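Histidinol-phosphate aminotransferase (Clostridium acetobutylicum, PDB 3FTB) probably transfers amino groups using pyridoxal 5'-phosphate as cofactor, the activity expected of a histidinol-phosphate aminotransferase in histidine biosynthesis. Local coordinates at residues V61-L66 / F250-A255; S69-L74 / I79-G84; I91-S96 / A240-W245; S96-I101 / T179-E184. All coordinates share one frame; numbering follows the deposited sequence.

Interaction 1: V61-L66 / F250-A255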
loop_
_atom_site.group_PDB
_atom_site.type_symbol
_atom_site.label_atom_id
_atom_site.label_comp_id
_atom_site.label_asym_id
_atom_site.label_seq_id
_atom_site.Cartn_x
_atom_site.Cartn_y
_atom_site.Cartn_z
ATOM N N VAL A 61 13.897 0.112 4.759
ATOM C CA VAL A 61 12.919 1.127 5.145
ATOM C C VAL A 61 13.150 2.453 4.398
ATOM O O VAL A 61 12.292 3.336 4.409
ATOM C CB VAL A 61 12.901 1.363 6.675
ATOM C CG1 VAL A 61 13.933 2.420 7.071
ATOM C CG2 VAL A 61 11.515 1.775 7.138
ATOM N N ASN A 62 14.309 2.584 3.754
ATOM C CA ASN A 62 14.633 3.789 2.969
ATOM C C ASN A 62 14.602 3.569 1.453
ATOM O O ASN A 62 14.701 4.521 0.685
ATOM C CB ASN A 62 15.997 4.372 3.372
ATOM C CG ASN A 62 15.969 5.081 4.722
ATOM O OD1 ASN A 62 16.998 5.183 5.391
ATOM N ND2 ASN A 62 14.793 5.572 5.128
ATOM N N TYR A 63 14.486 2.313 1.030
ATOM C CA TYR A 63 14.364 1.956 -0.392
ATOM C C TYR A 63 15.459 2.537 -1.301
ATOM O O TYR A 63 15.188 2.883 -2.465
ATOM C CB TYR A 63 12.976 2.340 -0.942
ATOM C CG TYR A 63 11.826 1.530 -0.368
ATOM C CD1 TYR A 63 11.611 0.216 -0.762
ATOM C CD2 TYR A 63 10.963 2.082 0.563
ATOM C CE1 TYR A 63 10.571 -0.524 -0.237
ATOM C CE2 TYR A 63 9.915 1.349 1.095
ATOM C CZ TYR A 63 9.724 0.048 0.694
ATOM O OH TYR A 63 8.681 -0.678 1.227
ATOM N N ARG A 64 16.689 2.622 -0.791
ATOM C CA ARG A 64 17.779 3.243 -1.549
ATOM C C ARG A 64 17.999 2.642 -2.943
ATOM O O ARG A 64 18.233 3.373 -3.907
ATOM C CB ARG A 64 19.095 3.221 -0.763
ATOM C CG ARG A 64 20.230 3.997 -1.451
ATOM C CD ARG A 64 21.587 3.799 -0.778
ATOM N NE ARG A 64 21.868 2.384 -0.573
ATOM C CZ ARG A 64 22.575 1.632 -1.405
ATOM N NH1 ARG A 64 23.091 2.168 -2.497
ATOM N NH2 ARG A 64 22.766 0.344 -1.139
ATOM N N ARG A 65 17.935 1.319 -3.058
ATOM C CA ARG A 65 18.179 0.681 -4.350
ATOM C C ARG A 65 17.034 0.958 -5.339
ATOM O O ARG A 65 17.244 1.087 -6.553
ATOM C CB ARG A 65 18.427 -0.818 -4.181
ATOM C CG ARG A 65 19.018 -1.483 -5.423
ATOM C CD ARG A 65 19.528 -2.903 -5.144
ATOM N NE ARG A 65 19.811 -3.631 -6.381
ATOM C CZ ARG A 65 19.032 -4.578 -6.899
ATOM N NH1 ARG A 65 17.910 -4.935 -6.288
ATOM N NH2 ARG A 65 19.379 -5.178 -8.031
ATOM N N LEU A 66 15.822 1.078 -4.815
ATOM C CA LEU A 66 14.687 1.429 -5.655
ATOM C C LEU A 66 14.844 2.862 -6.193
ATOM O O LEU A 66 14.739 3.116 -7.406
ATOM C CB LEU A 66 13.389 1.296 -4.859
ATOM C CG LEU A 66 12.113 1.086 -5.682
ATOM C CD1 LEU A 66 10.951 0.734 -4.764
ATOM C CD2 LEU A 66 11.784 2.295 -6.503
ATOM N N PHE A 250 7.676 -7.245 -4.693
ATOM C CA PHE A 250 7.587 -7.449 -6.142
ATOM C C PHE A 250 7.556 -6.104 -6.863
ATOM O O PHE A 250 8.238 -5.902 -7.876
ATOM C CB PHE A 250 6.356 -8.281 -6.500
ATOM C CG PHE A 250 6.415 -9.693 -5.991
ATOM C CD1 PHE A 250 7.196 -10.643 -6.634
ATOM C CD2 PHE A 250 5.692 -10.074 -4.866
ATOM C CE1 PHE A 250 7.249 -11.945 -6.160
ATOM C CE2 PHE A 250 5.750 -11.374 -4.394
ATOM C CZ PHE A 250 6.533 -12.308 -5.041
ATOM N N ALA A 251 6.758 -5.186 -6.327
ATOM C CA ALA A 251 6.717 -3.821 -6.824
ATOM C C ALA A 251 8.138 -3.290 -6.875
ATOM O O ALA A 251 8.576 -2.765 -7.898
ATOM C CB ALA A 251 5.856 -2.952 -5.916
ATOM N N GLU A 252 8.860 -3.443 -5.770
ATOM C CA GLU A 252 10.257 -3.033 -5.703
ATOM C C GLU A 252 11.079 -3.719 -6.785
ATOM O O GLU A 252 11.880 -3.072 -7.461
ATOM C CB GLU A 252 10.833 -3.352 -4.329
ATOM C CG GLU A 252 12.249 -2.903 -4.122
ATOM C CD GLU A 252 12.766 -3.279 -2.748
ATOM O OE1 GLU A 252 12.530 -4.428 -2.319
ATOM O OE2 GLU A 252 13.404 -2.427 -2.096
ATOM N N MET A 253 10.871 -5.027 -6.950
ATOM C CA MET A 253 11.607 -5.790 -7.954
ATOM C C MET A 253 11.338 -5.286 -9.368
ATOM O O MET A 253 12.248 -5.246 -10.201
ATOM C CB MET A 253 11.306 -7.288 -7.859
ATOM C CG MET A 253 12.088 -8.114 -8.879
ATOM S SD MET A 253 11.271 -8.299 -10.486
ATOM C CE MET A 253 10.140 -9.622 -10.044
ATOM N N ALA A 254 10.091 -4.903 -9.640
ATOM C CA ALA A 254 9.734 -4.372 -10.952
ATOM C C ALA A 254 10.413 -3.040 -11.218
ATOM O O ALA A 254 11.074 -2.869 -12.234
ATOM C CB ALA A 254 8.223 -4.236 -11.097
ATOM N N ALA A 255 10.241 -2.098 -10.298
ATOM C CA ALA A 255 10.867 -0.779 -10.411
ATOM C C ALA A 255 12.383 -0.846 -10.564
ATOM O O ALA A 255 13.003 0.064 -11.101
ATOM C CB ALA A 255 10.515 0.079 -9.201
HETATM O O HOH W 1 15.044 -0.566 -2.037
#

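Interaction 2: S69-L74 / I79-G84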
loop_
_atom_site.group_PDB
_atom_site.type_symbol
_atom_site.label_atom_id
_atom_site.label_comp_id
_atom_site.label_asym_id
_atom_site.label_seq_id
_atom_site.Cartn_x
_atom_site.Cartn_y
_atom_site.Cartn_z
ATOM N N SER A 69 17.266 3.342 -9.028
ATOM C CA SER A 69 16.782 2.907 -10.337
ATOM C C SER A 69 15.983 4.012 -11.023
ATOM O O SER A 69 16.202 4.321 -12.190
ATOM C CB SER A 69 15.924 1.648 -10.201
ATOM O OG SER A 69 15.524 1.167 -11.477
ATOM N N ILE A 70 15.057 4.602 -10.278
ATOM C CA ILE A 70 14.264 5.732 -10.751
ATOM C C ILE A 70 15.158 6.915 -11.119
ATOM O O ILE A 70 14.991 7.519 -12.179
ATOM C CB ILE A 70 13.245 6.168 -9.684
ATOM C CG1 ILE A 70 12.177 5.087 -9.507
ATOM C CG2 ILE A 70 12.614 7.505 -10.052
ATOM C CD1 ILE A 70 11.298 5.311 -8.287
ATOM N N GLU A 71 16.117 7.231 -10.246
ATOM C CA GLU A 71 17.077 8.300 -10.513
ATOM C C GLU A 71 17.801 8.047 -11.826
ATOM O O GLU A 71 18.099 8.978 -12.563
ATOM C CB GLU A 71 18.097 8.400 -9.380
ATOM C CG GLU A 71 17.571 9.047 -8.106
ATOM C CD GLU A 71 18.657 9.189 -7.050
ATOM O OE1 GLU A 71 19.753 8.625 -7.262
ATOM O OE2 GLU A 71 18.423 9.859 -6.016
ATOM N N ASN A 72 18.092 6.779 -12.105
ATOM C CA ASN A 72 18.803 6.393 -13.318
ATOM C C ASN A 72 17.860 6.387 -14.494
ATOM O O ASN A 72 18.271 6.572 -15.638
ATOM C CB ASN A 72 19.401 4.994 -13.177
ATOM C CG ASN A 72 20.584 4.955 -12.237
ATOM O OD1 ASN A 72 21.167 5.988 -11.907
ATOM N ND2 ASN A 72 20.948 3.754 -11.800
ATOM N N TYR A 73 16.591 6.131 -14.194
ATOM C CA TYR A 73 15.552 6.094 -15.201
ATOM C C TYR A 73 15.288 7.507 -15.672
ATOM O O TYR A 73 15.085 7.748 -16.858
ATOM C CB TYR A 73 14.279 5.514 -14.602
ATOM C CG TYR A 73 13.097 5.518 -15.539
ATOM C CD1 TYR A 73 13.116 4.768 -16.709
ATOM C CD2 TYR A 73 11.955 6.250 -15.246
ATOM C CE1 TYR A 73 12.040 4.754 -17.565
ATOM C CE2 TYR A 73 10.882 6.241 -16.088
ATOM C CZ TYR A 73 10.923 5.493 -17.256
ATOM O OH TYR A 73 9.838 5.471 -18.125
ATOM N N LEU A 74 15.297 8.440 -14.727
ATOM C CA LEU A 74 15.015 9.831 -15.030
ATOM C C LEU A 74 16.288 10.663 -15.249
ATOM O O LEU A 74 16.214 11.834 -15.613
ATOM C CB LEU A 74 14.165 10.449 -13.915
ATOM C CG LEU A 74 12.891 9.729 -13.456
ATOM C CD1 LEU A 74 12.316 10.458 -12.267
ATOM C CD2 LEU A 74 11.838 9.614 -14.563
ATOM N N ILE A 79 17.026 14.797 -5.772
ATOM C CA ILE A 79 15.614 15.144 -5.932
ATOM C C ILE A 79 14.800 14.442 -4.865
ATOM O O ILE A 79 15.211 13.411 -4.346
ATOM C CB ILE A 79 15.061 14.713 -7.306
ATOM C CG1 ILE A 79 15.465 13.273 -7.631
ATOM C CG2 ILE A 79 15.558 15.636 -8.395
ATOM C CD1 ILE A 79 14.655 12.652 -8.789
ATOM N N GLY A 80 13.654 15.010 -4.523
ATOM C CA GLY A 80 12.715 14.314 -3.668
ATOM C C GLY A 80 12.079 13.180 -4.464
ATOM O O GLY A 80 11.738 13.339 -5.647
ATOM N N ILE A 81 11.936 12.026 -3.816
ATOM C CA ILE A 81 11.261 10.884 -4.411
ATOM C C ILE A 81 10.280 10.324 -3.388
ATOM O O ILE A 81 10.639 10.070 -2.243
ATOM C CB ILE A 81 12.261 9.795 -4.838
ATOM C CG1 ILE A 81 13.270 10.354 -5.843
ATOM C CG2 ILE A 81 11.521 8.596 -5.431
ATOM C CD1 ILE A 81 14.458 9.447 -6.067
ATOM N N VAL A 82 9.027 10.161 -3.796
ATOM C CA VAL A 82 8.024 9.601 -2.911
ATOM C C VAL A 82 7.472 8.341 -3.545
ATOM O O VAL A 82 7.119 8.344 -4.716
ATOM C CB VAL A 82 6.896 10.612 -2.567
ATOM C CG1 VAL A 82 7.417 11.684 -1.606
ATOM C CG2 VAL A 82 6.332 11.250 -3.816
ATOM N N LEU A 83 7.440 7.258 -2.771
ATOM C CA LEU A 83 6.991 5.956 -3.262
ATOM C C LEU A 83 5.531 5.743 -2.892
ATOM O O LEU A 83 5.093 6.105 -1.803
ATOM C CB LEU A 83 7.866 4.828 -2.698
ATOM C CG LEU A 83 9.353 5.093 -2.938
ATOM C CD1 LEU A 83 10.222 4.052 -2.251
ATOM C CD2 LEU A 83 9.664 5.171 -4.425
ATOM N N GLY A 84 4.769 5.171 -3.811
ATOM C CA GLY A 84 3.363 4.965 -3.553
ATOM C C GLY A 84 2.875 3.596 -3.957
ATOM O O GLY A 84 3.318 3.025 -4.958
HETATM O O HOH W 2 17.486 11.903 -5.095
#

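Interaction 3: I91-S96 / A240-W245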
loop_
_atom_site.group_PDB
_atom_site.type_symbol
_atom_site.label_atom_id
_atom_site.label_comp_id
_atom_site.label_asym_id
_atom_site.label_seq_id
_atom_site.Cartn_x
_atom_site.Cartn_y
_atom_site.Cartn_z
ATOM N N ILE A 91 -1.301 11.053 -5.971
ATOM C CA ILE A 91 -2.317 12.026 -6.367
ATOM C C ILE A 91 -3.084 12.525 -5.144
ATOM O O ILE A 91 -3.152 13.733 -4.885
ATOM C CB ILE A 91 -3.312 11.408 -7.365
ATOM C CG1 ILE A 91 -2.588 11.018 -8.659
ATOM C CG2 ILE A 91 -4.465 12.370 -7.639
ATOM C CD1 ILE A 91 -3.452 10.258 -9.639
ATOM N N GLU A 92 -3.645 11.588 -4.383
ATOM C CA GLU A 92 -4.333 11.934 -3.143
ATOM C C GLU A 92 -3.443 12.731 -2.193
ATOM O O GLU A 92 -3.822 13.813 -1.749
ATOM C CB GLU A 92 -4.853 10.681 -2.433
ATOM C CG GLU A 92 -5.291 10.937 -0.996
ATOM C CD GLU A 92 -6.067 9.779 -0.407
ATOM O OE1 GLU A 92 -6.833 9.140 -1.156
ATOM O OE2 GLU A 92 -5.914 9.509 0.803
ATOM N N LEU A 93 -2.262 12.189 -1.889
ATOM C CA LEU A 93 -1.367 12.773 -0.888
ATOM C C LEU A 93 -0.852 14.157 -1.251
ATOM O O LEU A 93 -0.797 15.047 -0.400
ATOM C CB LEU A 93 -0.180 11.852 -0.607
ATOM C CG LEU A 93 -0.470 10.652 0.291
ATOM C CD1 LEU A 93 0.694 9.711 0.245
ATOM C CD2 LEU A 93 -0.762 11.087 1.716
ATOM N N SER A 94 -0.454 14.336 -2.504
ATOM C CA SER A 94 0.032 15.637 -2.934
ATOM C C SER A 94 -1.091 16.676 -2.870
ATOM O O SER A 94 -0.858 17.848 -2.581
ATOM C CB SER A 94 0.651 15.561 -4.328
ATOM O OG SER A 94 -0.253 15.006 -5.265
ATOM N N ILE A 95 -2.316 16.238 -3.110
ATOM C CA ILE A 95 -3.456 17.143 -3.052
ATOM C C ILE A 95 -3.883 17.363 -1.595
ATOM O O ILE A 95 -4.451 18.408 -1.251
ATOM C CB ILE A 95 -4.634 16.622 -3.914
ATOM C CG1 ILE A 95 -4.284 16.697 -5.405
ATOM C CG2 ILE A 95 -5.919 17.400 -3.624
ATOM C CD1 ILE A 95 -5.284 15.976 -6.303
ATOM N N SER A 96 -3.578 16.389 -0.740
ATOM C CA SER A 96 -3.906 16.476 0.685
ATOM C C SER A 96 -3.162 17.611 1.376
ATOM O O SER A 96 -3.510 17.996 2.494
ATOM C CB SER A 96 -3.600 15.153 1.400
ATOM O OG SER A 96 -2.210 15.006 1.670
ATOM N N ALA A 240 6.138 12.063 5.652
ATOM C CA ALA A 240 5.609 12.252 7.002
ATOM C C ALA A 240 4.171 11.749 7.138
ATOM O O ALA A 240 3.727 11.391 8.225
ATOM C CB ALA A 240 5.686 13.718 7.389
ATOM N N LYS A 241 3.444 11.721 6.026
ATOM C CA LYS A 241 2.060 11.274 6.042
ATOM C C LYS A 241 1.939 9.760 5.854
ATOM O O LYS A 241 1.004 9.134 6.362
ATOM C CB LYS A 241 1.249 12.021 4.975
ATOM C CG LYS A 241 1.187 13.524 5.198
ATOM C CD LYS A 241 0.058 14.163 4.407
ATOM C CE LYS A 241 -0.251 15.548 4.942
ATOM N NZ LYS A 241 -1.480 16.141 4.346
ATOM N N GLN A 242 2.891 9.172 5.139
ATOM C CA GLN A 242 2.787 7.769 4.746
ATOM C C GLN A 242 3.114 6.765 5.848
ATOM O O GLN A 242 3.324 7.123 7.009
ATOM C CB GLN A 242 3.687 7.486 3.547
ATOM C CG GLN A 242 3.339 8.291 2.317
ATOM C CD GLN A 242 4.224 7.943 1.145
ATOM O OE1 GLN A 242 3.872 7.095 0.328
ATOM N NE2 GLN A 242 5.391 8.580 1.067
ATOM N N ASN A 243 3.158 5.498 5.454
ATOM C CA ASN A 243 3.553 4.423 6.344
ATOM C C ASN A 243 4.793 3.712 5.803
ATOM O O ASN A 243 4.851 3.361 4.622
ATOM C CB ASN A 243 2.400 3.438 6.498
ATOM C CG ASN A 243 2.482 2.647 7.777
ATOM O OD1 ASN A 243 2.603 1.424 7.754
ATOM N ND2 ASN A 243 2.425 3.342 8.908
ATOM N N PRO A 244 5.800 3.517 6.662
ATOM C CA PRO A 244 7.031 2.810 6.290
ATOM C C PRO A 244 6.714 1.444 5.682
ATOM O O PRO A 244 5.652 0.883 5.950
ATOM C CB PRO A 244 7.752 2.655 7.621
ATOM C CG PRO A 244 7.270 3.827 8.429
ATOM C CD PRO A 244 5.832 4.000 8.052
ATOM N N TRP A 245 7.625 0.937 4.860
ATOM C CA TRP A 245 7.374 -0.224 4.002
ATOM C C TRP A 245 6.014 -0.274 3.263
ATOM O O TRP A 245 5.387 -1.331 3.204
ATOM C CB TRP A 245 7.573 -1.512 4.795
ATOM C CG TRP A 245 8.863 -1.551 5.517
ATOM C CD1 TRP A 245 10.100 -1.754 4.977
ATOM C CD2 TRP A 245 9.060 -1.385 6.927
ATOM N NE1 TRP A 245 11.055 -1.721 5.966
ATOM C CE2 TRP A 245 10.441 -1.499 7.171
ATOM C CE3 TRP A 245 8.200 -1.155 8.006
ATOM C CZ2 TRP A 245 10.984 -1.388 8.450
ATOM C CZ3 TRP A 245 8.743 -1.040 9.273
ATOM C CH2 TRP A 245 10.118 -1.157 9.485
#

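Interaction 4: S96-I101 / T179-E184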
loop_
_atom_site.group_PDB
_atom_site.type_symbol
_atom_site.label_atom_id
_atom_site.label_comp_id
_atom_site.label_asym_id
_atom_site.label_seq_id
_atom_site.Cartn_x
_atom_site.Cartn_y
_atom_site.Cartn_z
ATOM N N SER A 96 -3.578 16.389 -0.740
ATOM C CA SER A 96 -3.906 16.476 0.685
ATOM C C SER A 96 -3.162 17.611 1.376
ATOM O O SER A 96 -3.510 17.996 2.494
ATOM C CB SER A 96 -3.600 15.153 1.400
ATOM O OG SER A 96 -2.210 15.006 1.670
ATOM N N LEU A 97 -2.153 18.152 0.694
ATOM C CA LEU A 97 -1.249 19.132 1.283
ATOM C C LEU A 97 -1.784 20.557 1.228
ATOM O O LEU A 97 -1.330 21.422 1.983
ATOM C CB LEU A 97 0.094 19.100 0.565
ATOM C CG LEU A 97 0.767 17.744 0.422
ATOM C CD1 LEU A 97 2.212 17.930 -0.017
ATOM C CD2 LEU A 97 0.679 16.958 1.742
ATOM N N PHE A 98 -2.738 20.812 0.335
ATOM C CA PHE A 98 -3.191 22.184 0.100
ATOM C C PHE A 98 -4.638 22.410 0.493
ATOM O O PHE A 98 -5.402 21.460 0.646
ATOM C CB PHE A 98 -2.964 22.571 -1.357
ATOM C CG PHE A 98 -1.634 22.148 -1.866
ATOM C CD1 PHE A 98 -0.498 22.837 -1.500
ATOM C CD2 PHE A 98 -1.508 21.030 -2.671
ATOM C CE1 PHE A 98 0.746 22.438 -1.955
ATOM C CE2 PHE A 98 -0.278 20.626 -3.128
ATOM C CZ PHE A 98 0.859 21.326 -2.765
ATOM N N GLU A 99 -5.001 23.682 0.653
ATOM C CA GLU A 99 -6.355 24.061 1.055
ATOM C C GLU A 99 -7.181 24.634 -0.113
ATOM O O GLU A 99 -8.337 25.021 0.064
ATOM C CB GLU A 99 -6.334 25.009 2.278
ATOM C CG GLU A 99 -5.505 26.297 2.098
ATOM C CD GLU A 99 -5.460 27.183 3.352
ATOM O OE1 GLU A 99 -4.883 28.302 3.298
ATOM O OE2 GLU A 99 -6.000 26.752 4.395
ATOM N N LYS A 100 -6.586 24.663 -1.305
ATOM C CA LYS A 100 -7.279 25.113 -2.510
ATOM C C LYS A 100 -6.499 24.781 -3.781
ATOM O O LYS A 100 -5.301 25.051 -3.874
ATOM C CB LYS A 100 -7.541 26.607 -2.443
ATOM C CG LYS A 100 -8.459 27.120 -3.524
ATOM C CD LYS A 100 -8.767 28.572 -3.244
ATOM C CE LYS A 100 -9.860 29.105 -4.128
ATOM N NZ LYS A 100 -10.146 30.515 -3.747
ATOM N N ILE A 101 -7.181 24.204 -4.765
ATOM C CA ILE A 101 -6.511 23.792 -5.992
ATOM C C ILE A 101 -7.285 24.195 -7.251
ATOM O O ILE A 101 -8.511 24.217 -7.264
ATOM C CB ILE A 101 -6.273 22.263 -6.009
ATOM C CG1 ILE A 101 -5.126 21.906 -6.958
ATOM C CG2 ILE A 101 -7.551 21.544 -6.399
ATOM C CD1 ILE A 101 -4.562 20.475 -6.781
ATOM N N THR A 179 2.323 25.637 -5.863
ATOM C CA THR A 179 2.766 24.309 -6.284
ATOM C C THR A 179 1.967 23.791 -7.484
ATOM O O THR A 179 0.737 23.852 -7.500
ATOM C CB THR A 179 2.716 23.286 -5.125
ATOM O OG1 THR A 179 3.558 23.725 -4.050
ATOM C CG2 THR A 179 3.179 21.911 -5.602
ATOM N N ILE A 180 2.665 23.284 -8.493
ATOM C CA ILE A 180 1.976 22.733 -9.651
ATOM C C ILE A 180 2.248 21.238 -9.792
ATOM O O ILE A 180 3.391 20.820 -9.933
ATOM C CB ILE A 180 2.259 23.539 -10.959
ATOM C CG1 ILE A 180 3.619 23.199 -11.559
ATOM C CG2 ILE A 180 2.134 25.037 -10.722
ATOM C CD1 ILE A 180 3.506 22.382 -12.812
ATOM N N ILE A 181 1.177 20.447 -9.723
ATOM C CA ILE A 181 1.255 18.987 -9.754
ATOM C C ILE A 181 0.921 18.427 -11.129
ATOM O O ILE A 181 -0.218 18.545 -11.587
ATOM C CB ILE A 181 0.260 18.353 -8.764
ATOM C CG1 ILE A 181 0.523 18.840 -7.335
ATOM C CG2 ILE A 181 0.327 16.825 -8.856
ATOM C CD1 ILE A 181 -0.674 18.678 -6.432
ATOM N N ILE A 182 1.898 17.798 -11.774
ATOM C CA ILE A 182 1.681 17.268 -13.117
ATOM C C ILE A 182 1.650 15.750 -13.163
ATOM O O ILE A 182 2.677 15.094 -12.962
ATOM C CB ILE A 182 2.736 17.761 -14.115
ATOM C CG1 ILE A 182 2.864 19.272 -14.043
ATOM C CG2 ILE A 182 2.314 17.434 -15.526
ATOM C CD1 ILE A 182 3.641 19.850 -15.204
ATOM N N ASP A 183 0.465 15.208 -13.445
ATOM C CA ASP A 183 0.260 13.767 -13.553
ATOM C C ASP A 183 0.732 13.239 -14.921
ATOM O O ASP A 183 0.089 13.469 -15.957
ATOM C CB ASP A 183 -1.218 13.455 -13.309
ATOM C CG ASP A 183 -1.590 12.024 -13.660
ATOM O OD1 ASP A 183 -0.693 11.242 -14.041
ATOM O OD2 ASP A 183 -2.791 11.689 -13.558
ATOM N N GLU A 184 1.865 12.541 -14.920
ATOM C CA GLU A 184 2.482 12.075 -16.159
ATOM C C GLU A 184 2.484 10.557 -16.288
ATOM O O GLU A 184 3.423 9.974 -16.821
ATOM C CB GLU A 184 3.912 12.610 -16.267
ATOM C CG GLU A 184 3.984 14.091 -16.654
ATOM C CD GLU A 184 5.394 14.531 -16.948
ATOM O OE1 GLU A 184 6.331 13.681 -17.002
ATOM O OE2 GLU A 184 5.560 15.746 -17.129
#

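Interaction 1: V61-L66 / F250-A255
Y63, at the N-cap position of helix 64-74, is the first residue along 61-66 to meet E252. One carboxylate oxygen lies at the edge of its ring and near the ring plane, with E252 OE2 3.5 Å from Y63 CD1, while the plane of the carboxylate is turned 72° from that of the ring. The far end of the tyrosine is held separately, its OH hydrogen-bonded to the carbonyl of I247. R65 directs its charge elsewhere: it forms a salt bridge with E50, and its NH1 stays 6.6 Å from E252 OE2. L66 supplies the apolar half of the contact. With CG anti to the backbone N (chi1 -157°), its two methyls divide the neighbouring helix between them: L66 CD1 rests on E252 CG at 3.9 Å, and L66 CD2 on A255 CB at 3.7 Å. A water donates to E252 OE2 at 2.5 Å and weakly accepts from L66 N at 3.3 Å, joining the carboxylate to the first turn of helix 64-74. The arrangement is a helix-helix packing: the start of helix 64-74 leans on helix 249-257, which reaches the dimer interface where F250 stacks on F250 of the second subunit.

Interaction 2: S69-L74 / I79-G84
Apolar contacts dominate between I70 and E71 of the helix and I81 and L83 of the strand. I70 CD1 reaches the strand at two points, 4.2 Å from L83 CD2 and, more loosely, 4.4 Å from I81 CG2. The closest approach is aliphatic on both sides even though one partner is acidic: E71 CG lies 3.7 Å from I81 CD1, the two side chains crossing at about a right angle. E71 CG stands anti to its own carbonyl carbon (chi1 -75°) and the chain is extended beyond it, which carries the carboxylate past the isoleucine methyl toward the start of the strand. Helix 64-74 thus lies over strand 80-84, an outermost strand of the seven-stranded mixed sheet that marks the large domain of fold type I aminotransferases. The axes of the two short segments pass 10.7 Å apart with their directions 121° apart, so the helix crosses the strand at a steep slant rather than running antiparallel to it. Neighbouring strand 225-229 extends the same apolar floor, I70 also touching Y226 and I228.

Polar links gather at the carboxylate of E71. Its OE1 forms a salt bridge with K77, in the connection between the two segments. A water accepts from I79 N at 3.0 Å; its other link, to E71 OE2 at 2.4 Å, is unusually short and should be read with caution.

Interaction 3: I91-S96 / A240-W245
Near the C-terminal end of helix 87-95, L93 and S96 meet K241 and Q242 of the loop that joins helices 232-239 and 249-257. The branches of the leucine share the loop: L93 CD1 lies 3.6 Å from Q242 CG, while L93 CD2 lies 3.9 Å from K241 CB. The lysine runs past L93 in the opposite direction, extended beyond CG, and so brings its ammonium group to the serine. There K241 NZ donates to S96 OG at 3.0 Å, and the same hydroxyl donates to L93 O at 2.5 Å, so S96 OG is both acceptor and donor. The second bond turns the hydroxyl back toward the last turn of helix 87-95: chi1 of 78° sets OG between the backbone N and the carbonyl carbon, and the approach makes an angle of 122° at the carbonyl, tilted 19° from its plane. A positive charge beside the C-terminal end of a helix is probably favourable electrostatically. S94, which points away from the loop, and I91 both touch strand 207-212, and E92 forms a salt bridge with K117 of helix 110-117. From the second subunit, K117 donates hydrogen bonds to the carbonyls of K241 and Q242, so the loop contacts both helix 87-95 and the dimer partner.

Interaction 4: S96-I101 / T179-E184
F98 meets T179 and I181 with the far end of its ring. F98 CZ lies 3.6 Å from T179 CB and 3.7 Å from T179 CG2, and F98 CE1 is 3.7 Å from T179 OG1, so the threonine is touched along both of its branches; the two side chains cross at about a right angle. On the other flank of the ring, F98 CE2 is 3.9 Å from I181 CD1, the phenylalanine and isoleucine running past each other in opposite directions. I101 adds a looser contact, its CD1 4.3 Å from I181 CD1, made possible by CG1 standing anti to the backbone N (chi1 -157°).

The ring itself is positioned by its neighbour in sequence, L97 CB sitting 3.9 Å above the plane and over the ring centre. Strand 147-151 lies between the two partners in the sheet: S147 touches both F98 and I101, while I149 touches both I101 and I181. The backbones of K100 and T179 each hydrogen-bond to D146, just before that middle strand. F98 and T179 have the nearest CA atoms of the two segments, 9.0 Å apart. I180 points away from the contact and packs on F166, L170 and A173 of helix 163-176.

Side chains thus bridge the start of strand 179-183 and the approach to strand 100-105, at the N-terminal ends of parallel strands in an alpha/beta/alpha sandwich, as in the large domain of fold type I pyridoxal-phosphate enzymes.

In the fold
From the N terminus, the chain first opens interaction 1 at 61-66 and at once makes the short helix-to-strand connection of interaction 2, whose segments are four residues apart. Helix 87-95 then begins interaction 3, and S96, shared by both, leads into interaction 4. This closes sooner, at 179-184, inside the longer loop that interaction 3 completes at 240-245; interaction 1 closes last, at 250-255, enclosing the other three. None cross. Interactions 1 and 2 share helix 64-74 and join where A255 O lies 2.8 Å from S69 OG, a probable hydrogen bond. Interaction 3 ties helix 87-95 to the loop before helix 249-257, and interaction 4 links strands 100-105 and 179-183 of the seven-stranded sheet.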